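Local coordinates for protein extracellular ligand-binding receptor (Desulfohalobium retbaense DSM 5692, PDB 5ERE) that probably senses small extracellular molecules, holding 2-oxo-4-methylpentanoic acid in its periplasmic-binding-protein module and cytosine in its tandem PAS sensor module, at residues L108-Q113 against Y306-K311; E115-A120 against K469-P474; R363-L368 against I390-P395. All blocks are in the same frame, centred on the assembly; numbering follows the deposited sequence.

Interactions 1 and 2 adjoin one another, their centres about 8 Å apart, and both use helix 112-123 and meet strand 304-314. Interaction 1 is fully buried inside the binding-protein module, where valine and tyrosine pack together. Interaction 2 is only partly buried and joins the same helix to the turn of residues 470-473; amides, a water and one aromatic face do the work there. Interaction 3 stands apart, its centre about 40 Å or more from the other two centres. It is a buried helix-on-sheet contact of the sensor domain, with leucine and alanine packing beside one nearly straight hydrogen bond from an asparagine amide to a serine hydroxyl.

Interaction 1 of 3, residues L108-Q113 against Y306-K311; sequences LTVGVQ and YPYIFK. With EDO (1,2-ethanediol), chain G.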
loop_
_atom_site.group_PDB
_atom_site.type_symbol
_atom_site.label_atom_id
_atom_site.label_comp_id
_atom_site.label_asym_id
_atom_site.label_seq_id
_atom_site.Cartn_x
_atom_site.Cartn_y
_atom_site.Cartn_z
ATOM N N LEU A 108 8.995 -5.961 -13.793
ATOM C CA LEU A 108 8.547 -4.581 -13.815
ATOM C C LEU A 108 7.139 -4.386 -13.245
ATOM O O LEU A 108 6.733 -3.259 -13.017
ATOM C CB LEU A 108 8.575 -4.043 -15.247
ATOM C CG LEU A 108 9.879 -3.359 -15.660
ATOM C CD1 LEU A 108 10.861 -4.387 -15.966
ATOM C CD2 LEU A 108 9.652 -2.466 -16.910
ATOM N N THR A 109 6.427 -5.477 -12.984
ATOM C CA THR A 109 5.027 -5.395 -12.506
ATOM C C THR A 109 4.980 -5.510 -10.991
ATOM O O THR A 109 5.549 -6.439 -10.415
ATOM C CB THR A 109 4.174 -6.517 -13.133
ATOM O OG1 THR A 109 4.428 -6.596 -14.542
ATOM C CG2 THR A 109 2.674 -6.368 -12.838
ATOM N N VAL A 110 4.300 -4.573 -10.346
ATOM C CA VAL A 110 4.045 -4.657 -8.921
ATOM C C VAL A 110 3.208 -5.904 -8.623
ATOM O O VAL A 110 2.246 -6.211 -9.326
ATOM C CB VAL A 110 3.346 -3.393 -8.385
ATOM C CG1 VAL A 110 2.807 -3.606 -6.968
ATOM C CG2 VAL A 110 4.321 -2.210 -8.365
ATOM N N GLY A 111 3.594 -6.602 -7.561
ATOM C CA GLY A 111 2.970 -7.861 -7.204
ATOM C C GLY A 111 1.545 -7.843 -6.647
ATOM O O GLY A 111 1.069 -6.839 -6.124
ATOM N N VAL A 112 0.877 -8.990 -6.730
ATOM C CA VAL A 112 -0.480 -9.155 -6.145
ATOM C C VAL A 112 -0.530 -8.737 -4.672
ATOM O O VAL A 112 -1.422 -8.002 -4.263
ATOM C CB VAL A 112 -0.981 -10.626 -6.267
ATOM C CG1 VAL A 112 -2.378 -10.793 -5.639
ATOM C CG2 VAL A 112 -1.041 -11.015 -7.707
ATOM N N GLN A 113 0.475 -9.120 -3.900
ATOM C CA GLN A 113 0.474 -8.836 -2.469
ATOM C C GLN A 113 0.381 -7.353 -2.186
ATOM O O GLN A 113 -0.429 -6.912 -1.361
ATOM C CB GLN A 113 1.730 -9.371 -1.777
ATOM C CG GLN A 113 1.607 -9.247 -0.250
ATOM C CD GLN A 113 2.755 -9.871 0.513
ATOM O OE1 GLN A 113 3.322 -10.875 0.093
ATOM N NE2 GLN A 113 3.098 -9.278 1.650
ATOM N N TYR A 306 6.317 0.812 -7.232
ATOM C CA TYR A 306 5.909 2.181 -7.507
ATOM C C TYR A 306 4.472 2.356 -6.992
ATOM O O TYR A 306 3.733 1.370 -6.846
ATOM C CB TYR A 306 5.998 2.512 -8.988
ATOM C CG TYR A 306 5.605 1.429 -9.963
ATOM C CD1 TYR A 306 6.548 0.548 -10.470
ATOM C CD2 TYR A 306 4.294 1.322 -10.428
ATOM C CE1 TYR A 306 6.226 -0.405 -11.389
ATOM C CE2 TYR A 306 3.947 0.339 -11.356
ATOM C CZ TYR A 306 4.918 -0.532 -11.815
ATOM O OH TYR A 306 4.670 -1.500 -12.760
ATOM N N PRO A 307 4.084 3.594 -6.696
ATOM C CA PRO A 307 2.787 3.727 -6.011
ATOM C C PRO A 307 1.553 3.464 -6.902
ATOM O O PRO A 307 1.612 3.569 -8.131
ATOM C CB PRO A 307 2.810 5.175 -5.508
ATOM C CG PRO A 307 3.815 5.896 -6.430
ATOM C CD PRO A 307 4.840 4.873 -6.758
ATOM N N TYR A 308 0.464 3.068 -6.235
ATOM C CA TYR A 308 -0.844 2.829 -6.831
ATOM C C TYR A 308 -1.868 3.772 -6.196
ATOM O O TYR A 308 -1.697 4.260 -5.047
ATOM C CB TYR A 308 -1.340 1.362 -6.615
ATOM C CG TYR A 308 -0.836 0.320 -7.585
ATOM C CD1 TYR A 308 0.505 0.245 -7.937
ATOM C CD2 TYR A 308 -1.691 -0.599 -8.136
ATOM C CE1 TYR A 308 0.961 -0.716 -8.818
ATOM C CE2 TYR A 308 -1.254 -1.552 -9.013
ATOM C CZ TYR A 308 0.100 -1.592 -9.359
ATOM O OH TYR A 308 0.569 -2.518 -10.232
ATOM N N ILE A 309 -2.948 3.996 -6.941
ATOM C CA ILE A 309 -4.077 4.764 -6.453
ATOM C C ILE A 309 -5.368 4.023 -6.774
ATOM O O ILE A 309 -5.391 3.068 -7.566
ATOM C CB ILE A 309 -4.195 6.149 -7.068
ATOM C CG1 ILE A 309 -4.098 6.057 -8.600
ATOM C CG2 ILE A 309 -3.136 7.030 -6.499
ATOM C CD1 ILE A 309 -4.627 7.272 -9.352
ATOM N N PHE A 310 -6.428 4.510 -6.169
ATOM C CA PHE A 310 -7.770 4.149 -6.609
ATOM C C PHE A 310 -8.251 4.985 -7.773
ATOM O O PHE A 310 -8.078 6.212 -7.803
ATOM C CB PHE A 310 -8.728 4.261 -5.447
ATOM C CG PHE A 310 -8.594 3.142 -4.481
ATOM C CD1 PHE A 310 -9.147 1.914 -4.766
ATOM C CD2 PHE A 310 -7.900 3.308 -3.295
ATOM C CE1 PHE A 310 -9.021 0.853 -3.868
ATOM C CE2 PHE A 310 -7.774 2.260 -2.394
ATOM C CZ PHE A 310 -8.330 1.030 -2.693
ATOM N N LYS A 311 -8.799 4.281 -8.754
ATOM C CA LYS A 311 -9.426 4.886 -9.898
ATOM C C LYS A 311 -10.848 4.380 -10.039
ATOM O O LYS A 311 -11.242 3.397 -9.401
ATOM C CB LYS A 311 -8.619 4.598 -11.157
ATOM C CG LYS A 311 -7.302 5.304 -11.126
ATOM C CD LYS A 311 -6.538 5.187 -12.419
ATOM C CE LYS A 311 -6.908 6.267 -13.449
ATOM N NZ LYS A 311 -6.120 6.042 -14.686
HETATM C C1 EDO G . 3.593 -11.465 -5.155
HETATM O O1 EDO G . 2.283 -11.108 -4.694
HETATM C C2 EDO G . 3.403 -12.424 -6.312
HETATM O O2 EDO G . 4.285 -12.080 -7.385
HETATM O O HOH W 1 -0.269 -4.959 -9.908
#
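The ring of Tyr306 carries Val110 CG2 squarely over one face, 3.8 Å from the centroid and only 6° off the ring normal, while Leu108 O sits at its edge, in the ring plane. The first approach is a CH-pi contact; the second is a hydrogen bond, Tyr306 OH donating to Leu108 O at 2.7 Å, within the carbonyl plane. The ring of Tyr308 is met differently: Tyr306 O lies at its edge, and Val110 comes in obliquely from across the contact, with CB 3.4 Å from Tyr308 OH. Val110 thus meets both tyrosines, one over its face and one near its hydroxyl end. With CG1 anti to the backbone N (chi1 168°), its CG2 branch is turned toward the Tyr306 ring, and a compact branched residue suits this buried site.

The fold explains the meeting. Residues 108-111 run from strand 106-107, at the edge of the first lobe's parallel sheet, to helix 112-123, which leads into the second lobe; the contact therefore grips one of the interlobe crossovers, as in the leucine-binding protein family. The broken strand 304-314 of the second lobe's sheet carries Tyr308 and, in its irregular part, Tyr306. Ligand is close by: the side chain of Thr109 is about 5 Å from the bound 2-oxo-4-methylpentanoic acid, and its OG1 is held by Glu258 and by the backbone of Ser94, a pocket residue.

A water completes the polar side, accepting from Tyr308 OH at 2.6 Å and donating to Val110 O at 2.9 Å. Tyrosine suits both places: Tyr306 offers a face to a methyl and a hydroxyl to a carbonyl, Tyr308 a hydroxyl to the water and ring carbons to Val110. By contrast, Val110 N and Tyr306 N are buried here without a hydrogen-bonding partner. Gly111 follows as the N-cap of helix 112-123.

Interaction 2 of 3, residues E115-A120 against K469-P474; sequences EQEQLA and KVHNFP
Gln118 on helix 112-123 faces Asn472 in a type II turn from Val470 to Phe473, their CA atoms 7.6 Å apart, and Asn472 takes the positive phi (79°) that this turn asks of its third residue and that asparagine tolerates well. The extended side chain of Gln118 reaches across the turn and lays NE2 over the centre of the Phe473 ring, 3.3 Å above its plane. Its amide stands nearly upright on that ring, the planes 81° apart, while CB and CG pass along the rim near CZ and CE2. NE2 also makes a weak, bent hydrogen bond to Asn472 O at 3.2 Å and a further one to Tyr308 O. An alanine here, lacking the amide, would probably leave Tyr308 O and Asn472 O short of a donor and open a gap over the Phe473 ring. Farther out, a water donates to Glu117 OE1 and accepts from Asn472 ND2 at 3.0 Å, bridging two polar side chains at the more solvent-accessible side. Glu117 OE1 also approaches the edge of the His471 ring, 4.1 Å from CD2. The turn fits between several elements: Asn472 shares backbone bonding with Tyr308 of strand 304-314, Phe473 packs on Phe310 of that strand and Leu328 of helix 324-357, and Lys469 of helix 461-470 forms a salt bridge with Glu335 of the same long helix.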
loop_
_atom_site.group_PDB
_atom_site.type_symbol
_atom_site.label_atom_id
_atom_site.label_comp_id
_atom_site.label_asym_id
_atom_site.label_seq_id
_atom_site.Cartn_x
_atom_site.Cartn_y
_atom_site.Cartn_z
ATOM N N GLU A 115 -0.570 -4.905 -4.279
ATOM C CA GLU A 115 -1.770 -4.307 -4.834
ATOM C C GLU A 115 -2.986 -4.711 -3.983
ATOM O O GLU A 115 -3.893 -3.902 -3.746
ATOM C CB GLU A 115 -1.983 -4.721 -6.309
ATOM C CG GLU A 115 -3.204 -4.029 -6.932
ATOM C CD GLU A 115 -3.427 -4.343 -8.400
ATOM O OE1 GLU A 115 -2.743 -5.230 -8.944
ATOM O OE2 GLU A 115 -4.301 -3.690 -9.023
ATOM N N GLN A 116 -2.976 -5.954 -3.501
ATOM C CA GLN A 116 -4.052 -6.472 -2.618
ATOM C C GLN A 116 -4.162 -5.703 -1.283
ATOM O O GLN A 116 -5.269 -5.355 -0.841
ATOM C CB GLN A 116 -3.815 -7.963 -2.340
ATOM C CG GLN A 116 -5.034 -8.662 -1.766
ATOM C CD GLN A 116 -5.202 -8.415 -0.280
ATOM O OE1 GLN A 116 -4.225 -8.421 0.484
ATOM N NE2 GLN A 116 -6.449 -8.164 0.136
ATOM N N GLU A 117 -3.009 -5.396 -0.680
ATOM C CA GLU A 117 -2.939 -4.571 0.538
ATOM C C GLU A 117 -3.614 -3.209 0.349
ATOM O O GLU A 117 -4.266 -2.690 1.255
ATOM C CB GLU A 117 -1.487 -4.338 0.952
ATOM C CG GLU A 117 -0.993 -5.201 2.103
ATOM C CD GLU A 117 0.510 -5.436 2.058
ATOM O OE1 GLU A 117 1.302 -4.455 1.885
ATOM O OE2 GLU A 117 0.887 -6.623 2.178
ATOM N N GLN A 118 -3.447 -2.624 -0.828
ATOM C CA GLN A 118 -4.060 -1.330 -1.090
ATOM C C GLN A 118 -5.573 -1.482 -1.345
ATOM O O GLN A 118 -6.377 -0.724 -0.799
ATOM C CB GLN A 118 -3.369 -0.650 -2.266
ATOM C CG GLN A 118 -1.870 -0.350 -1.947
ATOM C CD GLN A 118 -1.194 0.535 -2.975
ATOM O OE1 GLN A 118 -0.296 0.090 -3.723
ATOM N NE2 GLN A 118 -1.610 1.802 -3.015
ATOM N N LEU A 119 -5.947 -2.434 -2.198
ATOM C CA LEU A 119 -7.344 -2.658 -2.518
ATOM C C LEU A 119 -8.162 -2.958 -1.242
ATOM O O LEU A 119 -9.321 -2.554 -1.145
ATOM C CB LEU A 119 -7.478 -3.806 -3.537
ATOM C CG LEU A 119 -8.877 -4.195 -4.045
ATOM C CD1 LEU A 119 -9.488 -3.115 -4.895
ATOM C CD2 LEU A 119 -8.807 -5.486 -4.851
ATOM N N ALA A 120 -7.525 -3.600 -0.264
ATOM C CA ALA A 120 -8.156 -3.945 1.012
ATOM C C ALA A 120 -8.664 -2.736 1.782
ATOM O O ALA A 120 -9.538 -2.883 2.628
ATOM C CB ALA A 120 -7.166 -4.738 1.904
ATOM N N LYS A 469 -0.438 2.757 7.102
ATOM C CA LYS A 469 -1.678 3.186 6.463
ATOM C C LYS A 469 -1.389 3.780 5.064
ATOM O O LYS A 469 -2.131 3.534 4.114
ATOM C CB LYS A 469 -2.405 4.204 7.361
ATOM C CG LYS A 469 -3.219 3.604 8.491
ATOM C CD LYS A 469 -4.662 3.268 8.026
ATOM C CE LYS A 469 -5.005 1.819 8.209
ATOM N NZ LYS A 469 -5.430 1.551 9.593
ATOM N N VAL A 470 -0.296 4.539 4.936
ATOM C CA VAL A 470 0.016 5.254 3.695
ATOM C C VAL A 470 0.901 4.488 2.721
ATOM O O VAL A 470 1.173 4.974 1.622
ATOM C CB VAL A 470 0.719 6.630 3.971
ATOM C CG1 VAL A 470 -0.142 7.495 4.845
ATOM C CG2 VAL A 470 2.077 6.482 4.580
ATOM N N HIS A 471 1.342 3.301 3.125
ATOM C CA HIS A 471 2.253 2.476 2.344
ATOM C C HIS A 471 1.755 2.269 0.886
ATOM O O HIS A 471 0.677 1.696 0.635
ATOM C CB HIS A 471 2.455 1.128 3.080
ATOM C CG HIS A 471 3.543 0.277 2.508
ATOM N ND1 HIS A 471 4.771 0.797 2.122
ATOM C CD2 HIS A 471 3.594 -1.041 2.233
ATOM C CE1 HIS A 471 5.514 -0.172 1.629
ATOM N NE2 HIS A 471 4.828 -1.301 1.692
ATOM N N ASN A 472 2.535 2.812 -0.046
ATOM C CA ASN A 472 2.425 2.628 -1.506
ATOM C C ASN A 472 1.328 3.483 -2.147
ATOM O O ASN A 472 1.112 3.398 -3.338
ATOM C CB ASN A 472 2.243 1.128 -1.865
ATOM C CG ASN A 472 3.546 0.344 -1.764
ATOM O OD1 ASN A 472 4.598 0.850 -2.129
ATOM N ND2 ASN A 472 3.479 -0.899 -1.285
ATOM N N PHE A 473 0.699 4.353 -1.363
ATOM C CA PHE A 473 -0.164 5.394 -1.904
ATOM C C PHE A 473 0.696 6.636 -2.080
ATOM O O PHE A 473 1.571 6.896 -1.247
ATOM C CB PHE A 473 -1.341 5.718 -0.990
ATOM C CG PHE A 473 -2.370 4.635 -0.896
ATOM C CD1 PHE A 473 -3.388 4.568 -1.819
ATOM C CD2 PHE A 473 -2.317 3.674 0.126
ATOM C CE1 PHE A 473 -4.364 3.563 -1.743
ATOM C CE2 PHE A 473 -3.305 2.668 0.209
ATOM C CZ PHE A 473 -4.320 2.626 -0.735
ATOM N N PRO A 474 0.435 7.421 -3.129
ATOM C CA PRO A 474 1.235 8.655 -3.270
ATOM C C PRO A 474 0.690 9.801 -2.426
ATOM O O PRO A 474 0.176 10.769 -2.944
ATOM C CB PRO A 474 1.114 8.968 -4.767
ATOM C CG PRO A 474 -0.327 8.543 -5.066
ATOM C CD PRO A 474 -0.481 7.230 -4.264
HETATM O O HOH W 2 0.873 -2.205 -0.405
#

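Interaction 3 of 3, residues R363-L368 against I390-P395; sequences RASAIL and IVNVAP
Asn392 swings CG anti to its backbone N (chi1 -158°) and Ser365 sets OG beside its own backbone N, on the far side from its carbonyl carbon; together these torsions bring the amide of a strand residue up to the hydroxyl of a helix residue. The elements are helix 362-374 and strand 390-394 of the PAS-like (Cache) sensor domain, in which a helix packs on an antiparallel sheet. Their short axes pass 7.7 Å apart at 38°, a close approach made possible at one point by Ala394.

Asn392 ND2 donates to Ser365 OG at 2.9 Å. The bond is nearly straight (160°), and the hydroxyl lies in the amide plane, a good fit to an N-H direction. Ser365 OG is bonded in turn to Gly361 O, just before the helix begins, and Lys396 NZ makes weak hydrogen bonds to both Ser365 OG and Asn392 OD1, so the polar pair has several partners. Alongside it, methyl groups pack against polar and apolar atoms alike. Ala364 CB touches Asn392 ND2 at 3.8 Å, and Leu368 reaches over the strand with CD1 3.7 Å from Val393 N, the same methyl resting against Asn392 CG. Leu368 CB makes an apolar contact with Ala394 CB, also at 3.7 Å, where alanine lets helix and strand come closest.

Strand 390-394 pairs with strand 378-385 through a classic beta bulge, Val391 and Asn392 both facing Thr383. Val393 points away from the helix, its side chain about 6 Å from the bound cytosine, so the strand has the helix on one side and the ligand near the other. At the bulge, Asn392 OD1 accepts the N-H of Val393, whose N is 2.9 Å away and stands well above the carbonyl plane.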
loop_
_atom_site.group_PDB
_atom_site.type_symbol
_atom_site.label_atom_id
_atom_site.label_comp_id
_atom_site.label_asym_id
_atom_site.label_seq_id
_atom_site.Cartn_x
_atom_site.Cartn_y
_atom_site.Cartn_z
ATOM N N ARG A 363 2.957 -5.587 44.741
ATOM C CA ARG A 363 1.585 -5.552 44.224
ATOM C C ARG A 363 1.411 -4.427 43.171
ATOM O O ARG A 363 0.748 -4.605 42.142
ATOM C CB ARG A 363 0.579 -5.358 45.362
ATOM C CG ARG A 363 0.630 -6.422 46.470
ATOM C CD ARG A 363 -0.665 -6.427 47.285
ATOM N NE ARG A 363 -0.937 -5.119 47.883
ATOM C CZ ARG A 363 -0.381 -4.672 49.010
ATOM N NH1 ARG A 363 0.483 -5.434 49.682
ATOM N NH2 ARG A 363 -0.686 -3.462 49.467
ATOM N N ALA A 364 2.008 -3.273 43.428
ATOM C CA ALA A 364 1.941 -2.176 42.461
ATOM C C ALA A 364 2.690 -2.569 41.183
ATOM O O ALA A 364 2.183 -2.403 40.076
ATOM C CB ALA A 364 2.512 -0.901 43.052
ATOM N N SER A 365 3.888 -3.118 41.352
ATOM C CA SER A 365 4.701 -3.559 40.234
ATOM C C SER A 365 3.977 -4.520 39.310
ATOM O O SER A 365 4.172 -4.460 38.097
ATOM C CB SER A 365 5.980 -4.209 40.751
ATOM O OG SER A 365 6.860 -3.206 41.237
ATOM N N ALA A 366 3.145 -5.399 39.879
ATOM C CA ALA A 366 2.397 -6.392 39.109
ATOM C C ALA A 366 1.324 -5.756 38.228
ATOM O O ALA A 366 1.050 -6.204 37.110
ATOM C CB ALA A 366 1.737 -7.418 40.069
ATOM N N ILE A 367 0.673 -4.740 38.774
ATOM C CA ILE A 367 -0.286 -3.948 38.017
ATOM C C ILE A 367 0.461 -3.314 36.841
ATOM O O ILE A 367 0.025 -3.416 35.690
ATOM C CB ILE A 367 -0.958 -2.930 38.943
ATOM C CG1 ILE A 367 -1.861 -3.712 39.924
ATOM C CG2 ILE A 367 -1.758 -1.893 38.167
ATOM C CD1 ILE A 367 -2.329 -2.923 41.147
ATOM N N LEU A 368 1.626 -2.745 37.121
ATOM C CA LEU A 368 2.437 -2.095 36.092
ATOM C C LEU A 368 2.897 -3.073 35.020
ATOM O O LEU A 368 2.814 -2.772 33.829
ATOM C CB LEU A 368 3.650 -1.390 36.720
ATOM C CG LEU A 368 3.378 -0.050 37.450
ATOM C CD1 LEU A 368 4.672 0.542 37.965
ATOM C CD2 LEU A 368 2.636 0.990 36.570
ATOM N N ILE A 390 8.605 9.870 40.255
ATOM C CA ILE A 390 8.417 8.508 39.796
ATOM C C ILE A 390 8.884 7.552 40.885
ATOM O O ILE A 390 10.026 7.643 41.332
ATOM C CB ILE A 390 9.181 8.231 38.495
ATOM C CG1 ILE A 390 8.666 9.160 37.382
ATOM C CG2 ILE A 390 8.999 6.783 38.093
ATOM C CD1 ILE A 390 9.394 9.024 36.065
ATOM N N VAL A 391 7.993 6.646 41.298
ATOM C CA VAL A 391 8.247 5.752 42.420
ATOM C C VAL A 391 8.193 4.280 42.026
ATOM O O VAL A 391 8.491 3.429 42.837
ATOM C CB VAL A 391 7.239 5.990 43.578
ATOM C CG1 VAL A 391 7.366 7.417 44.106
ATOM C CG2 VAL A 391 5.798 5.693 43.146
ATOM N N ASN A 392 7.807 3.979 40.789
ATOM C CA ASN A 392 7.823 2.605 40.323
ATOM C C ASN A 392 7.739 2.597 38.791
ATOM O O ASN A 392 7.302 3.576 38.194
ATOM C CB ASN A 392 6.684 1.798 40.985
ATOM C CG ASN A 392 6.940 0.285 40.980
ATOM O OD1 ASN A 392 7.958 -0.174 40.487
ATOM N ND2 ASN A 392 6.007 -0.489 41.551
ATOM N N VAL A 393 8.205 1.518 38.164
ATOM C CA VAL A 393 8.225 1.402 36.708
ATOM C C VAL A 393 8.243 -0.052 36.265
ATOM O O VAL A 393 8.868 -0.883 36.905
ATOM C CB VAL A 393 9.457 2.109 36.096
ATOM C CG1 VAL A 393 10.772 1.483 36.605
ATOM C CG2 VAL A 393 9.407 2.081 34.556
ATOM N N ALA A 394 7.559 -0.335 35.163
ATOM C CA ALA A 394 7.731 -1.550 34.410
ATOM C C ALA A 394 7.887 -1.199 32.939
ATOM O O ALA A 394 7.194 -0.320 32.450
ATOM C CB ALA A 394 6.537 -2.498 34.609
ATOM N N PRO A 395 8.771 -1.894 32.209
ATOM C CA PRO A 395 9.729 -2.940 32.599
ATOM C C PRO A 395 10.740 -2.478 33.600
ATOM O O PRO A 395 11.113 -1.303 33.602
ATOM C CB PRO A 395 10.415 -3.281 31.289
ATOM C CG PRO A 395 9.415 -2.975 30.283
ATOM C CD PRO A 395 8.806 -1.697 30.760
#